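Local coordinates for protein dehalogenase (Rhodospirillaceae, PDB 6A41) that probably cleaves carbon-halogen bonds, perhaps as a halohydrin dehalogenase, on a Rossmann-type framework of the short-chain dehydrogenase/reductase kind, at residues D84-L89 with F101-E106; A137-G142 with P148-R153; A155-V160 with G234-H239. One frame throughout, in Å; residues are numbered along the deposited sequence.

Contact 1 of 3, residues D84-L89 with F101-E106; sequences DAYPAL and FRDALE
Y86 presses one ring face on A104, where the chain of this Rossmann fold leaves strand 79-83 and, through the loop holding 84-89, reaches helix 98-126. The tight part is this face. A104 CA stands 3.9 Å from the centroid of the Y86 ring, 21° off its normal, a CH-pi contact, and A104 CB reaches the ring at Y86 CD2 (3.6 Å). With chi1 at -177°, the Y86 ring swings opposite its backbone N, off the loop and over the helix. Its other face is backed by its own neighbour in sequence, with P87 CD 3.4 Å above the plane of the Y86 ring, so the ring is clamped between loop and helix; D100 and V107 on the same helix also touch it. The loose part lies at the phenol end. There the exposed D103 side chain meets the ring by its CB, 3.8 Å from Y86 OH, while the D103 carbonyl lies over the same face as A104 CA. The D103 carboxylate, turned 72° from the ring plane, makes no hydrogen bond to the hydroxyl. No polar bond links the two segments, but the Y86 carbonyl is held by the hydroxyl of Y187. R102 and E106 form salt bridges with E106 and R102 of the second subunit, respectively. At the phenol end of the ring, Y86 CE1 lies 3.8 Å from D103 CB.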
loop_
_atom_site.group_PDB
_atom_site.type_symbol
_atom_site.label_atom_id
_atom_site.label_comp_id
_atom_site.label_asym_id
_atom_site.label_seq_id
_atom_site.Cartn_x
_atom_site.Cartn_y
_atom_site.Cartn_z
ATOM N N ASP A 84 9.630 -11.924 17.299
ATOM C CA ASP A 84 11.022 -11.680 16.965
ATOM C C ASP A 84 11.335 -10.196 17.170
ATOM O O ASP A 84 10.554 -9.322 16.767
ATOM C CB ASP A 84 11.300 -12.123 15.504
ATOM C CG ASP A 84 10.788 -13.536 15.267
ATOM O OD1 ASP A 84 11.366 -14.465 15.839
ATOM O OD2 ASP A 84 9.744 -13.676 14.575
ATOM N N ALA A 85 12.465 -9.941 17.843
ATOM C CA ALA A 85 12.891 -8.595 18.180
ATOM C C ALA A 85 14.398 -8.477 18.348
ATOM O O ALA A 85 14.953 -9.228 19.093
ATOM C CB ALA A 85 12.228 -8.099 19.400
ATOM N N TYR A 86 14.981 -7.588 17.538
ATOM C CA TYR A 86 16.372 -7.140 17.604
ATOM C C TYR A 86 16.357 -5.609 17.864
ATOM O O TYR A 86 15.393 -4.944 17.424
ATOM C CB TYR A 86 17.090 -7.467 16.249
ATOM C CG TYR A 86 18.563 -7.128 16.185
ATOM C CD1 TYR A 86 19.547 -7.972 16.694
ATOM C CD2 TYR A 86 18.971 -5.886 15.707
ATOM C CE1 TYR A 86 20.918 -7.618 16.698
ATOM C CE2 TYR A 86 20.327 -5.516 15.655
ATOM C CZ TYR A 86 21.281 -6.395 16.130
ATOM O OH TYR A 86 22.567 -5.961 16.078
ATOM N N PRO A 87 17.351 -5.060 18.582
ATOM C CA PRO A 87 17.278 -3.629 18.915
ATOM C C PRO A 87 17.227 -2.731 17.682
ATOM O O PRO A 87 17.822 -3.082 16.653
ATOM C CB PRO A 87 18.537 -3.348 19.720
ATOM C CG PRO A 87 18.960 -4.678 20.227
ATOM C CD PRO A 87 18.482 -5.729 19.267
ATOM N N ALA A 88 16.448 -1.650 17.767
ATOM C CA ALA A 88 16.439 -0.683 16.741
ATOM C C ALA A 88 17.642 0.228 17.065
ATOM O O ALA A 88 17.528 1.119 17.918
ATOM C CB ALA A 88 15.151 0.074 16.783
ATOM N N LEU A 89 18.788 -0.023 16.432
ATOM C CA LEU A 89 19.968 0.818 16.658
ATOM C C LEU A 89 19.960 2.063 15.842
ATOM O O LEU A 89 19.693 2.050 14.604
ATOM C CB LEU A 89 21.239 0.053 16.303
ATOM C CG LEU A 89 21.349 -1.322 16.940
ATOM C CD1 LEU A 89 22.517 -2.197 16.354
ATOM C CD2 LEU A 89 21.538 -1.139 18.438
ATOM N N PHE A 101 23.570 -4.801 10.652
ATOM C CA PHE A 101 22.511 -4.991 9.626
ATOM C C PHE A 101 22.279 -6.511 9.366
ATOM O O PHE A 101 21.152 -7.026 9.375
ATOM C CB PHE A 101 22.823 -4.182 8.329
ATOM C CG PHE A 101 21.700 -4.160 7.308
ATOM C CD1 PHE A 101 20.395 -4.359 7.629
ATOM C CD2 PHE A 101 21.953 -3.717 6.044
ATOM C CE1 PHE A 101 19.410 -4.240 6.658
ATOM C CE2 PHE A 101 21.014 -3.676 5.078
ATOM C CZ PHE A 101 19.750 -3.887 5.382
ATOM N N ARG A 102 23.360 -7.268 9.196
ATOM C CA ARG A 102 23.256 -8.664 9.050
ATOM C C ARG A 102 22.619 -9.387 10.257
ATOM O O ARG A 102 21.806 -10.296 10.054
ATOM C CB ARG A 102 24.697 -9.307 8.822
ATOM C CG ARG A 102 25.330 -8.916 7.477
ATOM C CD ARG A 102 26.633 -9.678 7.195
ATOM N NE ARG A 102 27.232 -9.213 5.979
ATOM C CZ ARG A 102 28.399 -8.613 5.941
ATOM N NH1 ARG A 102 29.085 -8.487 7.053
ATOM N NH2 ARG A 102 28.892 -8.218 4.791
ATOM N N ASP A 103 23.061 -9.023 11.475
ATOM C CA ASP A 103 22.460 -9.526 12.710
ATOM C C ASP A 103 20.941 -9.207 12.815
ATOM O O ASP A 103 20.174 -10.089 13.216
ATOM C CB ASP A 103 23.192 -9.022 13.956
ATOM C CG ASP A 103 24.624 -9.578 14.042
ATOM O OD1 ASP A 103 25.042 -10.454 13.207
ATOM O OD2 ASP A 103 25.398 -9.119 14.877
ATOM N N ALA A 104 20.514 -7.979 12.455
ATOM C CA ALA A 104 19.094 -7.634 12.434
ATOM C C ALA A 104 18.335 -8.479 11.497
ATOM O O ALA A 104 17.233 -8.964 11.830
ATOM C CB ALA A 104 18.936 -6.182 12.082
ATOM N N LEU A 105 18.909 -8.715 10.321
ATOM C CA LEU A 105 18.237 -9.579 9.354
ATOM C C LEU A 105 18.194 -10.972 9.854
ATOM O O LEU A 105 17.197 -11.725 9.567
ATOM C CB LEU A 105 19.000 -9.546 8.039
ATOM C CG LEU A 105 18.881 -8.229 7.287
ATOM C CD1 LEU A 105 19.937 -8.043 6.238
ATOM C CD2 LEU A 105 17.515 -8.057 6.636
ATOM N N GLU A 106 19.256 -11.412 10.509
ATOM C CA GLU A 106 19.245 -12.797 11.043
ATOM C C GLU A 106 18.092 -13.034 12.027
ATOM O O GLU A 106 17.396 -14.070 11.976
ATOM C CB GLU A 106 20.547 -13.157 11.709
ATOM C CG GLU A 106 20.637 -14.578 12.227
ATOM C CD GLU A 106 20.840 -15.583 11.066
ATOM O OE1 GLU A 106 21.256 -15.170 9.944
ATOM O OE2 GLU A 106 20.495 -16.758 11.263
#

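Contact 2 of 3, residues A137-G142 with P148-R153; sequences AAPLRG and PYVSAR
V150 has CG1 trans to its backbone N (chi1 177°), a rotation that lays this methyl on P139 and leaves CG2 to meet A138. The place is the strand-loop-helix unit of the Rossmann fold in which the loop after strand 129-136 folds back on helix 147-158. V150 CG1 sits 3.5 Å from P139 CA, and V150 CG2 lies 4.0 Å from A138 CB, so the two branches meet successive residues of the turn. One helical turn on, R153 adds its CB, 3.8 Å from P139 CG; the same ring carbon, P139 CG, is 3.6 Å from V150 O, so the proline edge rests on the helix backbone. Beyond CB the R153 chain bends and carries its guanidinium away from P139, to where NE bonds Y149 OH at 2.9 Å, nearly straight (172°) and in the guanidinium plane. Y149 and R153, with S136 just before the loop, are spaced in sequence as in the Ser-Tyr-Arg triad of halohydrin dehalogenases and probably form the equivalent site; R153 NH2 is further fixed by the carbonyl of D84.

The turn is tied from within. A138 O accepts from both R141 N and G142 N, and G142 adopts backbone angles at which a side chain would run into the carbonyl oxygen of R141. From the second subunit, K165 bonds the carbonyls of R141 and G142. R141 folds back on the loop: its NH1 donates to L140 O at 2.9 Å, in the R141 guanidinium plane but 51° out of the plane of that carbonyl.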
loop_
_atom_site.group_PDB
_atom_site.type_symbol
_atom_site.label_atom_id
_atom_site.label_comp_id
_atom_site.label_asym_id
_atom_site.label_seq_id
_atom_site.Cartn_x
_atom_site.Cartn_y
_atom_site.Cartn_z
ATOM N N ALA A 137 5.336 -1.812 12.305
ATOM C CA ALA A 137 4.762 -0.883 11.336
ATOM C C ALA A 137 5.835 0.054 10.676
ATOM O O ALA A 137 5.494 0.828 9.782
ATOM C CB ALA A 137 3.592 -0.019 11.905
ATOM N N ALA A 138 7.054 0.069 11.216
ATOM C CA ALA A 138 7.975 1.054 10.782
ATOM C C ALA A 138 8.191 1.099 9.240
ATOM O O ALA A 138 8.198 2.195 8.694
ATOM C CB ALA A 138 9.312 0.898 11.410
ATOM N N PRO A 139 8.283 -0.078 8.563
ATOM C CA PRO A 139 8.455 -0.026 7.102
ATOM C C PRO A 139 7.345 0.652 6.357
ATOM O O PRO A 139 7.567 1.103 5.214
ATOM C CB PRO A 139 8.497 -1.501 6.717
ATOM C CG PRO A 139 8.940 -2.170 7.928
ATOM C CD PRO A 139 8.297 -1.435 9.034
ATOM N N LEU A 140 6.162 0.774 6.987
ATOM C CA LEU A 140 5.023 1.429 6.296
ATOM C C LEU A 140 5.211 2.951 6.193
ATOM O O LEU A 140 4.448 3.617 5.469
ATOM C CB LEU A 140 3.701 1.096 7.006
ATOM C CG LEU A 140 3.407 -0.419 6.925
ATOM C CD1 LEU A 140 2.198 -0.751 7.879
ATOM C CD2 LEU A 140 3.317 -0.929 5.512
ATOM N N ARG A 141 6.069 3.515 6.982
ATOM C CA ARG A 141 6.370 4.950 6.936
ATOM C C ARG A 141 7.850 5.299 6.725
ATOM O O ARG A 141 8.160 6.402 6.193
ATOM C CB ARG A 141 5.906 5.593 8.248
ATOM C CG ARG A 141 4.396 5.618 8.484
ATOM C CD ARG A 141 3.706 6.536 7.475
ATOM N NE ARG A 141 2.228 6.504 7.592
ATOM C CZ ARG A 141 1.405 5.687 6.918
ATOM N NH1 ARG A 141 1.865 4.763 6.092
ATOM N NH2 ARG A 141 0.083 5.802 7.053
ATOM N N GLY A 142 8.776 4.469 7.230
ATOM C CA GLY A 142 10.169 4.778 7.185
ATOM C C GLY A 142 10.590 5.667 8.353
ATOM O O GLY A 142 9.798 6.475 8.940
ATOM N N PRO A 148 18.656 0.387 8.695
ATOM C CA PRO A 148 18.903 -1.095 8.860
ATOM C C PRO A 148 17.810 -1.851 9.636
ATOM O O PRO A 148 17.366 -2.922 9.146
ATOM C CB PRO A 148 20.260 -1.163 9.538
ATOM C CG PRO A 148 20.921 0.126 9.054
ATOM C CD PRO A 148 19.767 1.121 9.310
ATOM N N TYR A 149 17.380 -1.278 10.736
ATOM C CA TYR A 149 16.290 -1.844 11.491
ATOM C C TYR A 149 15.003 -1.956 10.615
ATOM O O TYR A 149 14.315 -2.998 10.585
ATOM C CB TYR A 149 15.992 -0.993 12.712
ATOM C CG TYR A 149 14.779 -1.520 13.445
ATOM C CD1 TYR A 149 14.831 -2.646 14.255
ATOM C CD2 TYR A 149 13.530 -0.950 13.271
ATOM C CE1 TYR A 149 13.671 -3.123 14.893
ATOM C CE2 TYR A 149 12.419 -1.486 13.907
ATOM C CZ TYR A 149 12.528 -2.541 14.722
ATOM O OH TYR A 149 11.371 -3.047 15.318
ATOM N N VAL A 150 14.668 -0.895 9.922
ATOM C CA VAL A 150 13.402 -0.832 9.186
ATOM C C VAL A 150 13.442 -1.861 8.050
ATOM O O VAL A 150 12.477 -2.559 7.736
ATOM C CB VAL A 150 13.111 0.619 8.688
ATOM C CG1 VAL A 150 11.832 0.638 7.866
ATOM C CG2 VAL A 150 12.938 1.554 9.875
ATOM N N SER A 151 14.593 -1.907 7.396
ATOM C CA SER A 151 14.806 -2.806 6.295
ATOM C C SER A 151 14.664 -4.259 6.756
ATOM O O SER A 151 14.018 -5.076 6.080
ATOM C CB SER A 151 16.223 -2.563 5.649
ATOM O OG SER A 151 16.504 -3.644 4.681
ATOM N N ALA A 152 15.222 -4.601 7.903
ATOM C CA ALA A 152 15.098 -5.971 8.383
ATOM C C ALA A 152 13.654 -6.289 8.755
ATOM O O ALA A 152 13.219 -7.378 8.517
ATOM C CB ALA A 152 15.997 -6.180 9.594
ATOM N N ARG A 153 12.901 -5.345 9.325
ATOM C CA ARG A 153 11.446 -5.550 9.576
ATOM C C ARG A 153 10.728 -5.695 8.252
ATOM O O ARG A 153 9.810 -6.454 8.127
ATOM C CB ARG A 153 10.879 -4.357 10.295
ATOM C CG ARG A 153 11.258 -4.350 11.758
ATOM C CD ARG A 153 10.704 -5.532 12.504
ATOM N NE ARG A 153 10.797 -5.503 13.953
ATOM C CZ ARG A 153 10.521 -6.571 14.716
ATOM N NH1 ARG A 153 10.242 -7.771 14.203
ATOM N NH2 ARG A 153 10.608 -6.455 15.996
#

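Contact 3 of 3, residues A155-V160 with G234-H239; sequences AGNGLV and GHVLPH
N157 OD1 accepts a hydrogen bond from the hydroxyl of S135, and N157 ND2 adds a weak one to the carbonyl of S136; this fastened amide is what meets V236. In this Rossmann fold the contact joins helix 147-158 and the start of the next helix to strand 236-239, an outermost strand of the parallel sheet in this chain. The N157 side chain crosses that of V236 at about a right angle: V236 CG1 lies 4.0 Å from N157 ND2, and V236 CG2 is the same 4.0 Å from N157 CB, so the two methyls lie along the amide arm, one at CB and one at the amide. Were N157 replaced by an alanine, the S135 hydroxyl would probably lose this acceptor and a gap would open beside the V236 methyls.

A second patch forms further along, where V160 turns its CB toward the loop ahead of the strand. V160 CG1, at chi1 169°, points away from its own N and is set against the peptide joining G234 to H235, 3.6 Å from G234 C. G234 has a positive phi (77°), which favours a glycine at this bend. No hydrogen bond crosses between the segments; G234 and H235 instead pair through their backbones with V174 and A176 of the neighbouring strand 172-179. The H235 ring turns outward to the assembly, where its NE2 bonds H235 NE2 of the fourth subunit. Within the chain, V160 CG1 also lies 3.7 Å from H235 N.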
loop_
_atom_site.group_PDB
_atom_site.type_symbol
_atom_site.label_atom_id
_atom_site.label_comp_id
_atom_site.label_asym_id
_atom_site.label_seq_id
_atom_site.Cartn_x
_atom_site.Cartn_y
_atom_site.Cartn_z
ATOM N N ALA A 155 11.951 -7.061 5.617
ATOM C CA ALA A 155 12.268 -8.436 5.144
ATOM C C ALA A 155 11.331 -9.416 5.797
ATOM O O ALA A 155 10.802 -10.311 5.130
ATOM C CB ALA A 155 13.714 -8.808 5.433
ATOM N N GLY A 156 11.085 -9.193 7.064
ATOM C CA GLY A 156 10.145 -10.022 7.818
ATOM C C GLY A 156 8.763 -9.943 7.211
ATOM O O GLY A 156 8.105 -10.989 6.923
ATOM N N ASN A 157 8.252 -8.714 7.095
ATOM C CA ASN A 157 6.948 -8.504 6.525
ATOM C C ASN A 157 6.865 -9.112 5.111
ATOM O O ASN A 157 5.822 -9.532 4.669
ATOM C CB ASN A 157 6.577 -6.998 6.450
ATOM C CG ASN A 157 6.324 -6.398 7.819
ATOM O OD1 ASN A 157 6.205 -7.111 8.820
ATOM N ND2 ASN A 157 6.293 -5.085 7.894
ATOM N N GLY A 158 7.952 -9.046 4.402
ATOM C CA GLY A 158 8.075 -9.548 3.029
ATOM C C GLY A 158 8.090 -11.091 2.860
ATOM O O GLY A 158 7.887 -11.527 1.723
ATOM N N LEU A 159 8.107 -11.831 3.944
ATOM C CA LEU A 159 7.795 -13.288 3.855
ATOM C C LEU A 159 6.290 -13.635 3.726
ATOM O O LEU A 159 5.934 -14.665 3.168
ATOM C CB LEU A 159 8.345 -13.959 5.047
ATOM C CG LEU A 159 9.877 -13.945 5.150
ATOM C CD1 LEU A 159 10.196 -14.351 6.549
ATOM C CD2 LEU A 159 10.405 -14.999 4.198
ATOM N N VAL A 160 5.424 -12.722 4.176
ATOM C CA VAL A 160 4.082 -13.038 4.550
ATOM C C VAL A 160 3.233 -13.392 3.368
ATOM O O VAL A 160 2.685 -14.498 3.375
ATOM C CB VAL A 160 3.513 -11.886 5.383
ATOM C CG1 VAL A 160 2.030 -11.998 5.613
ATOM C CG2 VAL A 160 4.195 -11.836 6.777
ATOM N N GLY A 234 -1.989 -13.432 4.280
ATOM C CA GLY A 234 -1.145 -12.635 3.489
ATOM C C GLY A 234 -1.072 -11.188 3.901
ATOM O O GLY A 234 -0.595 -10.365 3.109
ATOM N N HIS A 235 -1.481 -10.882 5.119
ATOM C CA HIS A 235 -1.674 -9.513 5.456
ATOM C C HIS A 235 -0.694 -9.055 6.552
ATOM O O HIS A 235 -0.438 -9.790 7.488
ATOM C CB HIS A 235 -3.100 -9.257 5.983
ATOM C CG HIS A 235 -3.416 -7.784 6.212
ATOM N ND1 HIS A 235 -3.227 -6.802 5.251
ATOM C CD2 HIS A 235 -3.929 -7.157 7.302
ATOM C CE1 HIS A 235 -3.645 -5.628 5.755
ATOM N NE2 HIS A 235 -4.086 -5.823 6.997
ATOM N N VAL A 236 -0.284 -7.789 6.454
ATOM C CA VAL A 236 0.470 -7.126 7.550
ATOM C C VAL A 236 -0.451 -6.067 8.209
ATOM O O VAL A 236 -0.749 -5.061 7.559
ATOM C CB VAL A 236 1.733 -6.432 6.980
ATOM C CG1 VAL A 236 2.383 -5.682 8.159
ATOM C CG2 VAL A 236 2.607 -7.480 6.360
ATOM N N LEU A 237 -0.988 -6.376 9.380
ATOM C CA LEU A 237 -1.991 -5.603 10.096
ATOM C C LEU A 237 -1.281 -4.560 10.978
ATOM O O LEU A 237 -0.676 -4.877 12.029
ATOM C CB LEU A 237 -2.862 -6.520 10.897
ATOM C CG LEU A 237 -3.868 -6.043 11.893
ATOM C CD1 LEU A 237 -4.550 -4.884 11.340
ATOM C CD2 LEU A 237 -4.854 -7.190 12.214
ATOM N N PRO A 238 -1.350 -3.278 10.584
ATOM C CA PRO A 238 -0.781 -2.208 11.418
ATOM C C PRO A 238 -1.456 -2.024 12.754
ATOM O O PRO A 238 -2.710 -2.050 12.875
ATOM C CB PRO A 238 -0.900 -0.963 10.552
ATOM C CG PRO A 238 -1.303 -1.547 9.241
ATOM C CD PRO A 238 -2.108 -2.724 9.490
ATOM N N HIS A 239 -0.632 -1.960 13.783
ATOM C CA HIS A 239 -1.085 -1.885 15.156
ATOM C C HIS A 239 -0.222 -0.848 15.857
ATOM O O HIS A 239 0.601 -1.130 16.616
ATOM C CB HIS A 239 -0.969 -3.255 15.806
ATOM C CG HIS A 239 -1.572 -3.317 17.155
ATOM N ND1 HIS A 239 -0.898 -2.882 18.267
ATOM C CD2 HIS A 239 -2.796 -3.722 17.571
ATOM C CE1 HIS A 239 -1.674 -3.069 19.340
ATOM N NE2 HIS A 239 -2.818 -3.598 18.961
#

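Contact 2 is the buried one, contact 1 is partly buried, with D103 exposed, and contact 3 lies at the surface of the chain, though subunits close on it. Helix 147-158 is shared by contacts 2 and 3, and they touch where P139 CG lies 3.9 Å from N157 ND2. Contact 1 uses the neighbouring helix 98-126, and L105 CD2 packs 4.1 Å from A155 CB. None has a hydrogen bond between its two segments: contact 1 rests on an aromatic face, contact 2 on valine branches against a proline ring and an alanine, beside a probable active-site Tyr-Arg pair, contact 3 on valine methyls against an amide and a peptide. All three also touch the second subunit.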